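Local coordinates for DNA mismatch repair protein PMS1 (Saccharomyces cerevisiae, PDB 3H4L) that binds ATP through a GHKL-type (gyrase, Hsp90, histidine kinase, MutL) N-terminal domain and takes part in DNA mismatch repair, probably as a MutL-family ATPase, at residues T139-K143 / G144-L148. Residues are numbered along the deposited sequence; the frame is centred on the assembly and turned at random.
With ANP (phosphoaminophosphonic acid-adenylate ester), chain E.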
loop_
_atom_site.group_PDB
_atom_site.type_symbol
_atom_site.label_atom_id
_atom_site.label_comp_id
_atom_site.label_asym_id
_atom_site.label_seq_id
_atom_site.Cartn_x
_atom_site.Cartn_y
_atom_site.Cartn_z
ATOM N N THR B 139 20.337 17.148 14.229
ATOM C CA THR B 139 20.134 16.504 12.933
ATOM C C THR B 139 19.785 17.566 11.912
ATOM O O THR B 139 19.797 18.757 12.212
ATOM C CB THR B 139 18.949 15.519 12.975
ATOM O OG1 THR B 139 19.006 14.763 14.186
ATOM C CG2 THR B 139 18.996 14.559 11.793
ATOM N N SER B 140 19.453 17.132 10.706
ATOM C CA SER B 140 19.074 18.064 9.660
ATOM C C SER B 140 17.821 17.560 8.983
ATOM O O SER B 140 17.511 16.372 9.035
ATOM C CB SER B 140 20.168 18.169 8.598
ATOM O OG SER B 140 20.166 17.020 7.760
ATOM N N ARG B 141 17.106 18.478 8.350
ATOM C CA ARG B 141 15.906 18.148 7.595
ATOM C C ARG B 141 15.316 19.415 7.014
ATOM O O ARG B 141 15.492 20.496 7.576
ATOM C CB ARG B 141 14.863 17.417 8.453
ATOM C CG ARG B 141 14.177 18.215 9.542
ATOM C CD ARG B 141 12.765 17.646 9.752
ATOM N NE ARG B 141 11.806 18.224 8.807
ATOM C CZ ARG B 141 10.702 17.623 8.364
ATOM N NH1 ARG B 141 10.393 16.401 8.762
ATOM N NH2 ARG B 141 9.897 18.258 7.525
ATOM N N ASN B 142 14.644 19.287 5.872
ATOM C CA ASN B 142 14.033 20.444 5.235
ATOM C C ASN B 142 12.963 20.995 6.171
ATOM O O ASN B 142 12.636 20.371 7.194
ATOM C CB ASN B 142 13.410 20.054 3.892
ATOM C CG ASN B 142 14.391 19.340 2.976
ATOM O OD1 ASN B 142 15.578 19.669 2.943
ATOM N ND2 ASN B 142 13.894 18.364 2.218
ATOM N N LYS B 143 12.417 22.157 5.827
ATOM C CA LYS B 143 11.390 22.787 6.650
ATOM C C LYS B 143 10.273 21.792 6.950
ATOM O O LYS B 143 9.904 20.987 6.100
ATOM C CB LYS B 143 10.806 24.005 5.930
ATOM C CG LYS B 143 9.941 24.902 6.815
ATOM C CD LYS B 143 9.189 25.948 5.994
ATOM C CE LYS B 143 8.229 25.285 5.004
ATOM N NZ LYS B 143 7.379 26.254 4.249
ATOM N N GLY B 144 9.741 21.836 8.164
ATOM C CA GLY B 144 8.666 20.919 8.495
ATOM C C GLY B 144 8.867 20.122 9.764
ATOM O O GLY B 144 9.781 20.382 10.558
ATOM N N THR B 145 8.007 19.132 9.953
ATOM C CA THR B 145 8.072 18.307 11.141
ATOM C C THR B 145 7.733 16.862 10.818
ATOM O O THR B 145 6.961 16.582 9.892
ATOM C CB THR B 145 7.085 18.835 12.192
ATOM O OG1 THR B 145 7.385 20.210 12.464
ATOM C CG2 THR B 145 7.171 18.032 13.479
ATOM N N THR B 146 8.330 15.951 11.582
ATOM C CA THR B 146 8.093 14.520 11.436
ATOM C C THR B 146 7.714 13.974 12.814
ATOM O O THR B 146 8.506 14.044 13.760
ATOM C CB THR B 146 9.358 13.767 10.957
ATOM O OG1 THR B 146 9.739 14.222 9.659
ATOM C CG2 THR B 146 9.090 12.285 10.881
ATOM N N VAL B 147 6.502 13.448 12.940
ATOM C CA VAL B 147 6.067 12.878 14.210
ATOM C C VAL B 147 5.977 11.357 14.050
ATOM O O VAL B 147 5.350 10.835 13.109
ATOM C CB VAL B 147 4.693 13.441 14.651
ATOM C CG1 VAL B 147 4.352 12.958 16.062
ATOM C CG2 VAL B 147 4.722 14.957 14.621
ATOM N N LEU B 148 6.621 10.642 14.961
ATOM C CA LEU B 148 6.610 9.194 14.902
ATOM C C LEU B 148 5.982 8.592 16.152
ATOM O O LEU B 148 6.484 8.785 17.261
ATOM C CB LEU B 148 8.040 8.670 14.756
ATOM C CG LEU B 148 8.148 7.147 14.661
ATOM C CD1 LEU B 148 7.572 6.696 13.321
ATOM C CD2 LEU B 148 9.606 6.700 14.799
HETATM P PG ANP E . -5.929 20.435 18.789
HETATM O O1G ANP E . -5.237 19.187 18.424
HETATM O O2G ANP E . -6.300 21.225 17.639
HETATM O O3G ANP E . -7.124 20.260 19.687
HETATM P PB ANP E . -3.290 21.394 19.338
HETATM O O1B ANP E . -2.766 22.638 19.968
HETATM O O2B ANP E . -2.948 21.188 17.942
HETATM N N3B ANP E . -4.863 21.310 19.631
HETATM P PA ANP E . -1.821 18.928 19.828
HETATM O O1A ANP E . -2.424 18.324 18.657
HETATM O O2A ANP E . -1.478 18.090 21.014
HETATM O O3A ANP E . -2.690 20.212 20.214
HETATM O "O5'" ANP E . -0.359 19.464 19.486
HETATM C "C5'" ANP E . -0.061 20.719 19.969
HETATM C "C4'" ANP E . 1.169 21.518 19.785
HETATM O "O4'" ANP E . 2.216 20.722 19.199
HETATM C "C3'" ANP E . 0.641 22.444 18.743
HETATM O "O3'" ANP E . -0.079 23.518 19.359
HETATM C "C2'" ANP E . 1.876 22.786 17.962
HETATM O "O2'" ANP E . 2.449 23.928 18.569
HETATM C "C1'" ANP E . 2.688 21.455 18.079
HETATM N N9 ANP E . 2.638 20.489 16.942
HETATM C C8 ANP E . 2.114 19.209 16.843
HETATM N N7 ANP E . 2.233 18.615 15.693
HETATM C C5 ANP E . 2.893 19.564 14.937
HETATM C C6 ANP E . 3.363 19.622 13.569
HETATM N N6 ANP E . 3.202 18.601 12.737
HETATM N N1 ANP E . 4.013 20.759 13.088
HETATM C C2 ANP E . 4.206 21.843 13.915
HETATM N N3 ANP E . 3.804 21.891 15.218
HETATM C C4 ANP E . 3.147 20.737 15.672
#
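R141 reaches across the loop between strands 133-140 and 144-150 and lays its guanidinium over G144 and T145. G144 C and T145 N both lie over one face of the group, 3.0 Å and 3.2 Å above its plane respectively and displaced toward its rim, and R141 CZ is 3.4 Å from G144 C. With CG set between the backbone N and the carbonyl carbon and a bend at chi3 (-85°), NE and NH2 face the carbonyls of N142 and K143. Buried G144 has a positive phi (128°), in a region open mainly to glycine, and with no side chain in the way its CA comes within 3.1 Å of R141 NH2, so the guanidinium can lie close on the backbone.

Two hydrogen bonds within the turn fix the rotation of the guanidinium. R141 NE donates to N142 O at 2.8 Å, close to the line of the carbonyl bond, with the oxygen tilted somewhat out of the guanidinium plane. R141 NH2 reaches K143 O at 3.1 Å; here the oxygen lies in the guanidinium plane, whereas the donor stands above the carbonyl plane. At the guanidinium edge T146 OG1 comes near NH1, but the spacing is too short to interpret; the hydroxyl is hydrogen-bonded to S60 OG.

T145 sends its side chain away from the turn toward the nucleotide. With OG1 beside its own backbone N (chi1 -56°), the hydroxyl lies 3.5 Å from N1 of the adenine of the bound ATP analogue and is hydrogen-bonded to T115 OG1.

D61 of strand 56-61 takes R141 NH2 on its backbone O and the T145 amide on OD1, while its OD2 is hydrogen-bonded to the analogue. In the GHKL sheet, strand 144-150 runs between 110-116 and 56-61, whereas 133-140 lies at the outer edge beside 121-127; the turn therefore passes across the ends of 121-127 and 110-116, and the arginine side chain touches I114, T116 and A122.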